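Local atomic coordinates of fructosamine deglycase FrlB (Bacillus subtilis, PDB entry 3EUA), a protein that catalyses the conversion of a range of fructosamine 6-phosphates to glucose 6-phosphate and a free amino acid. Residues F29-G34 and Y59-F64. Numbering follows the deposited sequence.
Sequences FFVACG and YSANEF
V31 sits over the ring of F64, where strand 27-32 runs parallel to strand 55-60 and the latter turns into helix 61-67. CG2 of V31 lies 3.7 Å from the centroid of the F64 ring, only 13° off the ring normal, which makes a CH-pi contact over the middle of that face. The other methyl, CG1 of V31, is anti to the backbone N (chi1 -173°) and reaches the start of the helix, 3.6 Å from the CA of A61. F29, two residues back on the same side of the sheet, extends this apolar layer: CD1 of F29 lies 3.8 Å from CE1 of F64, with the two ring planes at 56°. The same CD1 of F29 meets the Y59 ring edge to edge, 3.9 Å from CE2 of Y59. Beyond that edge, the Y59 hydroxyl bonds to D48 of the second subunit. In the backbone, Y59 N donates to F30 O at 3.0 Å in a nearly straight bond. Where strand 55-60 gives way to the helix, A32 O receives a weak, bent bond from A61 N, while SG of C33 packs against the CB of A61. V31 also touches V78 of strand 76-82 and A93 of helix 88-99, within the first SIS domain's parallel alpha/beta fold. Backbone hydrogen bonds thus set the register, while buried apolar side-chain contacts seat the first turn of helix 61-67 against the sheet.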
ATOM      1  N   PHE A  29     -14.833  -1.441   4.840  1.00 18.91           N
ATOM      2  CA  PHE A  29     -14.006  -0.589   3.985  1.00 18.33           C
ATOM      3  C   PHE A  29     -13.496   0.573   4.815  1.00 18.13           C
ATOM      4  O   PHE A  29     -14.283   1.239   5.424  1.00 18.66           O
ATOM      5  CB  PHE A  29     -14.795  -0.045   2.772  1.00 18.34           C
ATOM      6  CG  PHE A  29     -15.194  -1.101   1.773  1.00 17.38           C
ATOM      7  CD1 PHE A  29     -14.347  -1.468   0.743  1.00 18.13           C
ATOM      8  CD2 PHE A  29     -16.407  -1.750   1.869  1.00 18.97           C
ATOM      9  CE1 PHE A  29     -14.694  -2.479  -0.169  1.00 16.73           C
ATOM     10  CE2 PHE A  29     -16.760  -2.736   0.944  1.00 18.75           C
ATOM     11  CZ  PHE A  29     -15.913  -3.080  -0.082  1.00 18.78           C
ATOM     12  N   PHE A  30     -12.174   0.752   4.884  1.00 18.38           N
ATOM     13  CA  PHE A  30     -11.521   1.865   5.569  1.00 17.84           C
ATOM     14  C   PHE A  30     -11.224   2.931   4.508  1.00 18.22           C
ATOM     15  O   PHE A  30     -10.356   2.746   3.668  1.00 18.23           O
ATOM     16  CB  PHE A  30     -10.243   1.388   6.209  1.00 19.06           C
ATOM     17  CG  PHE A  30     -10.469   0.388   7.286  1.00 18.08           C
ATOM     18  CD1 PHE A  30     -10.953   0.806   8.542  1.00 19.60           C
ATOM     19  CD2 PHE A  30     -10.197  -0.960   7.071  1.00 19.18           C
ATOM     20  CE1 PHE A  30     -11.138  -0.125   9.566  1.00 19.68           C
ATOM     21  CE2 PHE A  30     -10.403  -1.886   8.054  1.00 18.75           C
ATOM     22  CZ  PHE A  30     -10.867  -1.459   9.317  1.00 19.72           C
ATOM     23  N   VAL A  31     -11.954   4.030   4.542  1.00 17.68           N
ATOM     24  CA  VAL A  31     -11.857   5.045   3.484  1.00 17.73           C
ATOM     25  C   VAL A  31     -11.584   6.451   3.979  1.00 17.86           C
ATOM     26  O   VAL A  31     -12.374   7.048   4.729  1.00 18.42           O
ATOM     27  CB  VAL A  31     -13.180   5.050   2.658  1.00 17.29           C
ATOM     28  CG1 VAL A  31     -13.072   5.952   1.455  1.00 17.82           C
ATOM     29  CG2 VAL A  31     -13.551   3.632   2.192  1.00 15.59           C
ATOM     30  N   ALA A  32     -10.480   7.017   3.529  1.00 17.77           N
ATOM     31  CA  ALA A  32     -10.100   8.376   3.932  1.00 18.12           C
ATOM     32  C   ALA A  32      -8.979   8.829   3.019  1.00 18.79           C
ATOM     33  O   ALA A  32      -8.607   8.091   2.106  1.00 19.19           O
ATOM     34  CB  ALA A  32      -9.640   8.382   5.391  1.00 17.31           C
ATOM     35  N   CYS A  33      -8.420  10.014   3.291  1.00 19.37           N
ATOM     36  CA  CYS A  33      -7.306  10.534   2.537  1.00 19.76           C
ATOM     37  C   CYS A  33      -6.100  10.906   3.394  1.00 20.05           C
ATOM     38  O   CYS A  33      -6.244  11.407   4.506  1.00 19.91           O
ATOM     39  CB  CYS A  33      -7.702  11.789   1.752  1.00 21.57           C
ATOM     40  SG  CYS A  33      -8.994  11.518   0.519  1.00 21.29           S
ATOM     41  N   GLY A  34      -4.921  10.669   2.836  1.00 19.92           N
ATOM     42  CA  GLY A  34      -3.647  11.010   3.454  1.00 20.48           C
ATOM     43  C   GLY A  34      -3.488  10.565   4.892  1.00 20.67           C
ATOM     44  O   GLY A  34      -3.594   9.383   5.182  1.00 21.36           O
ATOM     45  N   TYR A  59      -8.700   1.959   1.250  1.00 20.18           N
ATOM     46  CA  TYR A  59      -8.412   2.761   0.050  1.00 20.66           C
ATOM     47  C   TYR A  59      -8.420   4.220   0.363  1.00 20.29           C
ATOM     48  O   TYR A  59      -9.077   4.653   1.307  1.00 20.94           O
ATOM     49  CB  TYR A  59      -9.483   2.586  -1.041  1.00 21.10           C
ATOM     50  CG  TYR A  59      -9.766   1.162  -1.447  1.00 22.19           C
ATOM     51  CD1 TYR A  59      -8.899   0.472  -2.282  1.00 22.30           C
ATOM     52  CD2 TYR A  59     -10.910   0.505  -0.992  1.00 23.08           C
ATOM     53  CE1 TYR A  59      -9.159  -0.859  -2.623  1.00 23.42           C
ATOM     54  CE2 TYR A  59     -11.182  -0.809  -1.359  1.00 22.45           C
ATOM     55  CZ  TYR A  59     -10.301  -1.491  -2.165  1.00 23.00           C
ATOM     56  OH  TYR A  59     -10.542  -2.821  -2.508  1.00 22.75           O
ATOM     57  N   SER A  60      -7.697   4.973  -0.445  1.00 20.15           N
ATOM     58  CA  SER A  60      -7.733   6.414  -0.407  1.00 20.50           C
ATOM     59  C   SER A  60      -9.150   6.712  -0.940  1.00 20.20           C
ATOM     60  O   SER A  60      -9.661   5.936  -1.751  1.00 20.46           O
ATOM     61  CB  SER A  60      -6.657   7.010  -1.310  1.00 21.53           C
ATOM     62  OG  SER A  60      -6.638   8.426  -1.199  1.00 23.59           O
ATOM     63  N   ALA A  61      -9.792   7.783  -0.491  1.00 19.25           N
ATOM     64  CA  ALA A  61     -11.216   8.021  -0.848  1.00 19.16           C
ATOM     65  C   ALA A  61     -11.559   8.087  -2.318  1.00 19.20           C
ATOM     66  O   ALA A  61     -12.586   7.561  -2.732  1.00 18.32           O
ATOM     67  CB  ALA A  61     -11.733   9.264  -0.161  1.00 19.99           C
ATOM     68  N   ASN A  62     -10.731   8.748  -3.126  1.00 19.36           N
ATOM     69  CA  ASN A  62     -11.078   8.872  -4.535  1.00 19.56           C
ATOM     70  C   ASN A  62     -10.795   7.548  -5.259  1.00 19.10           C
ATOM     71  O   ASN A  62     -11.490   7.205  -6.209  1.00 19.24           O
ATOM     72  CB  ASN A  62     -10.369  10.071  -5.181  1.00 19.67           C
ATOM     73  CG  ASN A  62     -11.318  10.909  -5.993  1.00 23.20           C
ATOM     74  OD1 ASN A  62     -12.521  10.653  -5.987  1.00 24.95           O
ATOM     75  ND2 ASN A  62     -10.803  11.955  -6.657  1.00 24.46           N
ATOM     76  N   GLU A  63      -9.785   6.802  -4.786  1.00 19.02           N
ATOM     77  CA  GLU A  63      -9.509   5.470  -5.307  1.00 18.50           C
ATOM     78  C   GLU A  63     -10.727   4.580  -5.015  1.00 18.05           C
ATOM     79  O   GLU A  63     -11.162   3.870  -5.859  1.00 18.30           O
ATOM     80  CB  GLU A  63      -8.247   4.885  -4.669  1.00 18.56           C
ATOM     81  CG  GLU A  63      -7.906   3.451  -5.107  1.00 18.50           C
ATOM     82  CD  GLU A  63      -7.409   3.312  -6.555  1.00 19.76           C
ATOM     83  OE1 GLU A  63      -6.616   4.169  -7.030  1.00 17.59           O
ATOM     84  OE2 GLU A  63      -7.767   2.290  -7.212  1.00 17.75           O
ATOM     85  N   PHE A  64     -11.260   4.632  -3.796  1.00 18.56           N
ATOM     86  CA  PHE A  64     -12.462   3.857  -3.419  1.00 18.36           C
ATOM     87  C   PHE A  64     -13.632   4.075  -4.355  1.00 18.35           C
ATOM     88  O   PHE A  64     -14.251   3.135  -4.833  1.00 19.63           O
ATOM     89  CB  PHE A  64     -12.842   4.223  -1.962  1.00 18.25           C
ATOM     90  CG  PHE A  64     -14.179   3.697  -1.500  1.00 19.26           C
ATOM     91  CD1 PHE A  64     -14.347   2.352  -1.181  1.00 19.70           C
ATOM     92  CD2 PHE A  64     -15.255   4.567  -1.318  1.00 18.45           C
ATOM     93  CE1 PHE A  64     -15.542   1.878  -0.737  1.00 19.01           C
ATOM     94  CE2 PHE A  64     -16.460   4.097  -0.831  1.00 18.68           C
ATOM     95  CZ  PHE A  64     -16.600   2.745  -0.539  1.00 18.80           C
TER